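Local coordinates for protein peptidoglycan N-acetylglucosamine deacetylase (Agathobacter rectalis, PDB 5JMU) that probably hydrolyses carbon-nitrogen, non-peptide bonds as a zinc-binding peptidoglycan N-acetylglucosamine deacetylase, of which this chain is the catalytic domain, at residues Thr164-Gln176 against Asn194-Tyr208. Sequence-based numbering, arbitrary orientation. Where two conformers were deposited one is given.
Sequences TEQVVQNVISGVQ and NAVEQIIQWGQANGY
Asn194 and Thr164 open the contact through a water that donates to Thr164 OG1 and accepts from Asn194 ND2; Thr164 OG1 also hydrogen-bonds Phe191 O. Ala195 CB lies 3.6 Å from both Val167 CG1 and Val168 CG2; a small residue suits this place, where the backbones are nearest (Thr164 CA to Ala195 CA 5.4 Å). The aliphatic part of Gln198 crosses Val168. Ile199 meets Val171 with two branches, CD1 on Val171 CB and CG2 3.7 Å from Val171 CG1; the helix axes here run 33° from parallel. With CG anti to the backbone N (chi1 180°), Trp202 presents one face to Ile172, whose CG2 sits 3.6 Å from the six-membered ring centroid as a CH-pi contact. Gln176 NE2 donates to Ile172 O and lies 3.7 Å from Trp202 CZ2. Replacing the indole with an alanine is likely to leave Ile172 CG2 without its ring face and Gln176 without its neighbour. Asn206 ND2, bonded to Trp202 O, lies over the opposite face, offset toward the rim. Tyr208 packs on one conformer of Val175, and a second water joins its OH to Val175 O. Val167 and Val171 also face strand 180-186, placing helix 164-175 against the NodB-type barrel. Apolar side chains and one CH-pi contact thus carry the interface, with waters linking its two ends.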
loop_
_atom_site.group_PDB
_atom_site.type_symbol
_atom_site.label_atom_id
_atom_site.label_comp_id
_atom_site.label_asym_id
_atom_site.label_seq_id
_atom_site.Cartn_x
_atom_site.Cartn_y
_atom_site.Cartn_z
ATOM N N THR A 164 -4.703 -18.785 -5.903
ATOM C CA THR A 164 -5.515 -17.645 -6.249
ATOM C C THR A 164 -6.859 -17.708 -5.545
ATOM O O THR A 164 -7.332 -16.686 -4.991
ATOM C CB THR A 164 -5.707 -17.563 -7.761
ATOM O OG1 THR A 164 -4.457 -17.213 -8.355
ATOM C CG2 THR A 164 -6.735 -16.447 -8.131
ATOM N N GLU A 165 -7.483 -18.889 -5.556
ATOM C CA GLU A 165 -8.773 -19.038 -4.901
ATOM C C GLU A 165 -8.679 -18.759 -3.410
ATOM O O GLU A 165 -9.613 -18.181 -2.825
ATOM C CB GLU A 165 -9.332 -20.438 -5.150
ATOM C CG GLU A 165 -10.766 -20.615 -4.643
ATOM C CD GLU A 165 -11.722 -19.478 -5.096
ATOM O OE1 GLU A 165 -11.815 -19.193 -6.324
ATOM O OE2 GLU A 165 -12.370 -18.859 -4.208
ATOM N N GLN A 166 -7.567 -19.139 -2.770
ATOM C CA GLN A 166 -7.435 -18.860 -1.353
ATOM C C GLN A 166 -7.300 -17.348 -1.091
ATOM O O GLN A 166 -7.833 -16.835 -0.081
ATOM C CB GLN A 166 -6.252 -19.648 -0.795
ATOM C CG GLN A 166 -6.466 -21.171 -0.773
ATOM C CD GLN A 166 -5.235 -21.963 -0.292
ATOM O OE1 GLN A 166 -4.196 -21.996 -0.956
ATOM N NE2 GLN A 166 -5.356 -22.596 0.874
ATOM N N VAL A 167 -6.618 -16.622 -1.993
ATOM C CA VAL A 167 -6.508 -15.170 -1.846
ATOM C C VAL A 167 -7.904 -14.563 -1.948
ATOM O O VAL A 167 -8.284 -13.694 -1.157
ATOM C CB VAL A 167 -5.553 -14.530 -2.908
ATOM C CG1 VAL A 167 -5.617 -12.990 -2.855
ATOM C CG2 VAL A 167 -4.102 -14.997 -2.735
ATOM N N VAL A 168 -8.680 -15.027 -2.928
ATOM C CA VAL A 168 -10.037 -14.511 -3.078
ATOM C C VAL A 168 -10.816 -14.687 -1.758
ATOM O O VAL A 168 -11.433 -13.740 -1.248
ATOM C CB VAL A 168 -10.779 -15.198 -4.258
ATOM C CG1 VAL A 168 -12.249 -14.733 -4.276
ATOM C CG2 VAL A 168 -10.076 -14.831 -5.591
ATOM N N GLN A 169 -10.798 -15.893 -1.213
ATOM C CA GLN A 169 -11.563 -16.194 -0.008
ATOM C C GLN A 169 -11.033 -15.406 1.190
ATOM O O GLN A 169 -11.807 -14.955 2.017
ATOM C CB GLN A 169 -11.527 -17.689 0.309
ATOM C CG GLN A 169 -12.287 -18.502 -0.729
ATOM C CD GLN A 169 -13.686 -17.959 -0.948
ATOM O OE1 GLN A 169 -14.414 -17.687 0.015
ATOM N NE2 GLN A 169 -14.069 -17.781 -2.216
ATOM N N ASN A 170 -9.719 -15.201 1.259
ATOM C CA ASN A 170 -9.149 -14.466 2.390
ATOM C C ASN A 170 -9.595 -13.016 2.382
ATOM O O ASN A 170 -9.959 -12.454 3.420
ATOM C CB ASN A 170 -7.621 -14.493 2.355
ATOM C CG ASN A 170 -7.049 -15.837 2.763
ATOM O OD1 ASN A 170 -7.726 -16.628 3.423
ATOM N ND2 ASN A 170 -5.805 -16.099 2.385
ATOM N N VAL A 171 -9.593 -12.401 1.197
ATOM C CA VAL A 171 -9.951 -10.986 1.122
ATOM C C VAL A 171 -11.461 -10.810 1.367
ATOM O O VAL A 171 -11.889 -9.944 2.149
ATOM C CB VAL A 171 -9.545 -10.389 -0.214
ATOM C CG1 VAL A 171 -10.089 -8.935 -0.385
ATOM C CG2 VAL A 171 -8.026 -10.387 -0.302
ATOM N N ILE A 172 -12.274 -11.664 0.759
ATOM C CA ILE A 172 -13.726 -11.541 0.916
ATOM C C ILE A 172 -14.135 -11.780 2.364
ATOM O O ILE A 172 -14.966 -11.065 2.939
ATOM C CB ILE A 172 -14.432 -12.526 -0.036
ATOM C CG1 ILE A 172 -14.313 -12.023 -1.487
ATOM C CG2 ILE A 172 -15.892 -12.786 0.419
ATOM C CD1 ILE A 172 -14.808 -13.109 -2.528
ATOM N N SER A 173 -13.547 -12.783 2.999
ATOM C CA SER A 173 -13.891 -12.982 4.405
ATOM C C SER A 173 -13.330 -11.861 5.300
ATOM O O SER A 173 -14.038 -11.404 6.217
ATOM C CB SER A 173 -13.415 -14.358 4.882
ATOM O OG SER A 173 -12.027 -14.474 4.769
ATOM N N GLY A 174 -12.104 -11.382 5.063
ATOM C CA GLY A 174 -11.602 -10.282 5.888
ATOM C C GLY A 174 -12.359 -8.955 5.779
ATOM O O GLY A 174 -12.525 -8.230 6.770
ATOM N N VAL A 175 -12.816 -8.614 4.574
ATOM C CA VAL A 175 -13.557 -7.371 4.353
ATOM C C VAL A 175 -14.836 -7.327 5.166
ATOM O O VAL A 175 -15.283 -6.266 5.595
ATOM C CB VAL A 175 -13.842 -7.209 2.838
ATOM C CG1 VAL A 175 -15.056 -6.355 2.561
ATOM C CG2 VAL A 175 -12.573 -6.659 2.122
ATOM N N GLN A 176 -15.445 -8.497 5.369
ATOM C CA GLN A 176 -16.731 -8.519 6.058
ATOM C C GLN A 176 -16.607 -8.199 7.543
ATOM O O GLN A 176 -17.622 -8.000 8.221
ATOM C CB GLN A 176 -17.401 -9.876 5.869
ATOM C CG GLN A 176 -17.849 -10.071 4.414
ATOM C CD GLN A 176 -18.423 -11.433 4.197
ATOM O OE1 GLN A 176 -19.510 -11.739 4.690
ATOM N NE2 GLN A 176 -17.687 -12.287 3.504
ATOM N N ASN A 194 -4.100 -12.258 -9.842
ATOM C CA ASN A 194 -5.143 -12.976 -10.578
ATOM C C ASN A 194 -6.429 -13.142 -9.751
ATOM O O ASN A 194 -7.463 -13.569 -10.275
ATOM C CB ASN A 194 -4.635 -14.355 -11.032
ATOM C CG ASN A 194 -3.682 -14.265 -12.207
ATOM O OD1 ASN A 194 -3.564 -13.210 -12.845
ATOM N ND2 ASN A 194 -3.027 -15.386 -12.524
ATOM N N ALA A 195 -6.351 -12.807 -8.465
ATOM C CA ALA A 195 -7.509 -12.855 -7.584
ATOM C C ALA A 195 -8.363 -11.585 -7.653
ATOM O O ALA A 195 -9.499 -11.559 -7.208
ATOM C CB ALA A 195 -7.042 -13.069 -6.139
ATOM N N VAL A 196 -7.797 -10.512 -8.185
ATOM C CA VAL A 196 -8.423 -9.199 -8.008
ATOM C C VAL A 196 -9.781 -9.125 -8.731
ATOM O O VAL A 196 -10.760 -8.573 -8.182
ATOM C CB VAL A 196 -7.488 -8.087 -8.510
ATOM C CG1 VAL A 196 -8.225 -6.729 -8.585
ATOM C CG2 VAL A 196 -6.261 -7.994 -7.576
ATOM N N GLU A 197 -9.869 -9.738 -9.912
ATOM C CA GLU A 197 -11.141 -9.712 -10.626
ATOM C C GLU A 197 -12.332 -10.288 -9.823
ATOM O O GLU A 197 -13.412 -9.662 -9.712
ATOM C CB GLU A 197 -11.010 -10.433 -11.988
ATOM C CG GLU A 197 -12.328 -10.453 -12.756
ATOM C CD GLU A 197 -12.158 -10.797 -14.237
ATOM O OE1 GLU A 197 -11.307 -11.648 -14.578
ATOM O OE2 GLU A 197 -12.889 -10.215 -15.056
ATOM N N GLN A 198 -12.156 -11.477 -9.250
ATOM C CA GLN A 198 -13.215 -12.075 -8.445
ATOM C C GLN A 198 -13.493 -11.273 -7.181
ATOM O O GLN A 198 -14.652 -11.185 -6.769
ATOM C CB GLN A 198 -12.852 -13.487 -8.073
ATOM C CG GLN A 198 -13.045 -14.474 -9.187
ATOM C CD GLN A 198 -12.360 -15.777 -8.804
ATOM O OE1 GLN A 198 -12.961 -16.647 -8.163
ATOM N NE2 GLN A 198 -11.088 -15.902 -9.147
ATOM N N ILE A 199 -12.445 -10.680 -6.581
ATOM C CA ILE A 199 -12.639 -9.842 -5.404
ATOM C C ILE A 199 -13.530 -8.637 -5.751
ATOM O O ILE A 199 -14.471 -8.318 -5.012
ATOM C CB ILE A 199 -11.264 -9.382 -4.836
ATOM C CG1 ILE A 199 -10.558 -10.578 -4.164
ATOM C CG2 ILE A 199 -11.418 -8.243 -3.818
ATOM C CD1 ILE A 199 -9.003 -10.340 -3.972
ATOM N N ILE A 200 -13.249 -7.980 -6.871
ATOM C CA ILE A 200 -14.076 -6.853 -7.306
ATOM C C ILE A 200 -15.515 -7.304 -7.653
ATOM O O ILE A 200 -16.495 -6.625 -7.251
ATOM C CB ILE A 200 -13.446 -6.126 -8.490
ATOM C CG1 ILE A 200 -12.159 -5.406 -8.032
ATOM C CG2 ILE A 200 -14.453 -5.083 -9.046
ATOM C CD1 ILE A 200 -11.309 -4.906 -9.209
ATOM N N GLN A 201 -15.644 -8.405 -8.380
ATOM C CA GLN A 201 -16.977 -8.897 -8.703
ATOM C C GLN A 201 -17.787 -9.123 -7.427
ATOM O O GLN A 201 -18.946 -8.701 -7.333
ATOM C CB GLN A 201 -16.900 -10.209 -9.490
ATOM C CG GLN A 201 -16.393 -9.977 -10.922
ATOM C CD GLN A 201 -16.130 -11.269 -11.687
ATOM O OE1 GLN A 201 -15.723 -12.271 -11.127
ATOM N NE2 GLN A 201 -16.340 -11.222 -12.978
ATOM N N TRP A 202 -17.176 -9.786 -6.455
ATOM C CA TRP A 202 -17.894 -10.055 -5.213
ATOM C C TRP A 202 -18.249 -8.751 -4.481
ATOM O O TRP A 202 -19.391 -8.553 -4.035
ATOM C CB TRP A 202 -17.073 -10.967 -4.289
ATOM C CG TRP A 202 -17.802 -11.236 -3.023
ATOM C CD1 TRP A 202 -18.707 -12.248 -2.780
ATOM C CD2 TRP A 202 -17.730 -10.467 -1.823
ATOM N NE1 TRP A 202 -19.194 -12.137 -1.504
ATOM C CE2 TRP A 202 -18.594 -11.070 -0.888
ATOM C CE3 TRP A 202 -16.988 -9.345 -1.437
ATOM C CZ2 TRP A 202 -18.760 -10.553 0.408
ATOM C CZ3 TRP A 202 -17.149 -8.846 -0.165
ATOM C CH2 TRP A 202 -18.007 -9.450 0.738
ATOM N N GLY A 203 -17.267 -7.871 -4.348
ATOM C CA GLY A 203 -17.506 -6.653 -3.599
ATOM C C GLY A 203 -18.603 -5.838 -4.259
ATOM O O GLY A 203 -19.539 -5.386 -3.581
ATOM N N GLN A 204 -18.523 -5.679 -5.575
ATOM C CA GLN A 204 -19.522 -4.835 -6.227
ATOM C C GLN A 204 -20.920 -5.476 -6.132
ATOM O O GLN A 204 -21.930 -4.768 -5.966
ATOM C CB GLN A 204 -19.107 -4.549 -7.672
ATOM C CG GLN A 204 -17.904 -3.606 -7.673
ATOM C CD GLN A 204 -17.568 -3.031 -9.045
ATOM O OE1 GLN A 204 -17.849 -3.639 -10.083
ATOM N NE2 GLN A 204 -16.915 -1.875 -9.045
ATOM N N ALA A 205 -20.971 -6.803 -6.183
ATOM C CA ALA A 205 -22.265 -7.489 -6.080
ATOM C C ALA A 205 -22.845 -7.456 -4.659
ATOM O O ALA A 205 -24.039 -7.729 -4.461
ATOM C CB ALA A 205 -22.128 -8.976 -6.560
ATOM N N ASN A 206 -22.002 -7.154 -3.669
ATOM C CA ASN A 206 -22.461 -7.141 -2.277
ATOM C C ASN A 206 -22.522 -5.737 -1.642
ATOM O O ASN A 206 -22.522 -5.620 -0.428
ATOM C CB ASN A 206 -21.588 -8.049 -1.433
ATOM C CG ASN A 206 -21.949 -9.508 -1.655
ATOM O OD1 ASN A 206 -22.886 -10.010 -1.032
ATOM N ND2 ASN A 206 -21.269 -10.167 -2.616
ATOM N N GLY A 207 -22.566 -4.696 -2.456
ATOM C CA GLY A 207 -22.836 -3.355 -1.927
ATOM C C GLY A 207 -21.597 -2.597 -1.494
ATOM O O GLY A 207 -21.697 -1.508 -0.915
ATOM N N TYR A 208 -20.432 -3.169 -1.768
ATOM C CA TYR A 208 -19.179 -2.486 -1.424
ATOM C C TYR A 208 -18.750 -1.505 -2.518
ATOM O O TYR A 208 -19.015 -1.736 -3.723
ATOM C CB TYR A 208 -18.036 -3.496 -1.187
ATOM C CG TYR A 208 -18.232 -4.296 0.063
ATOM C CD1 TYR A 208 -19.066 -5.420 0.071
ATOM C CD2 TYR A 208 -17.662 -3.883 1.247
ATOM C CE1 TYR A 208 -19.275 -6.144 1.219
ATOM C CE2 TYR A 208 -17.869 -4.610 2.437
ATOM C CZ TYR A 208 -18.683 -5.737 2.392
ATOM O OH TYR A 208 -18.909 -6.487 3.512
HETATM O O HOH W 1 -3.815 -17.797 -10.867
HETATM O O HOH W 2 -18.187 -5.294 5.826
#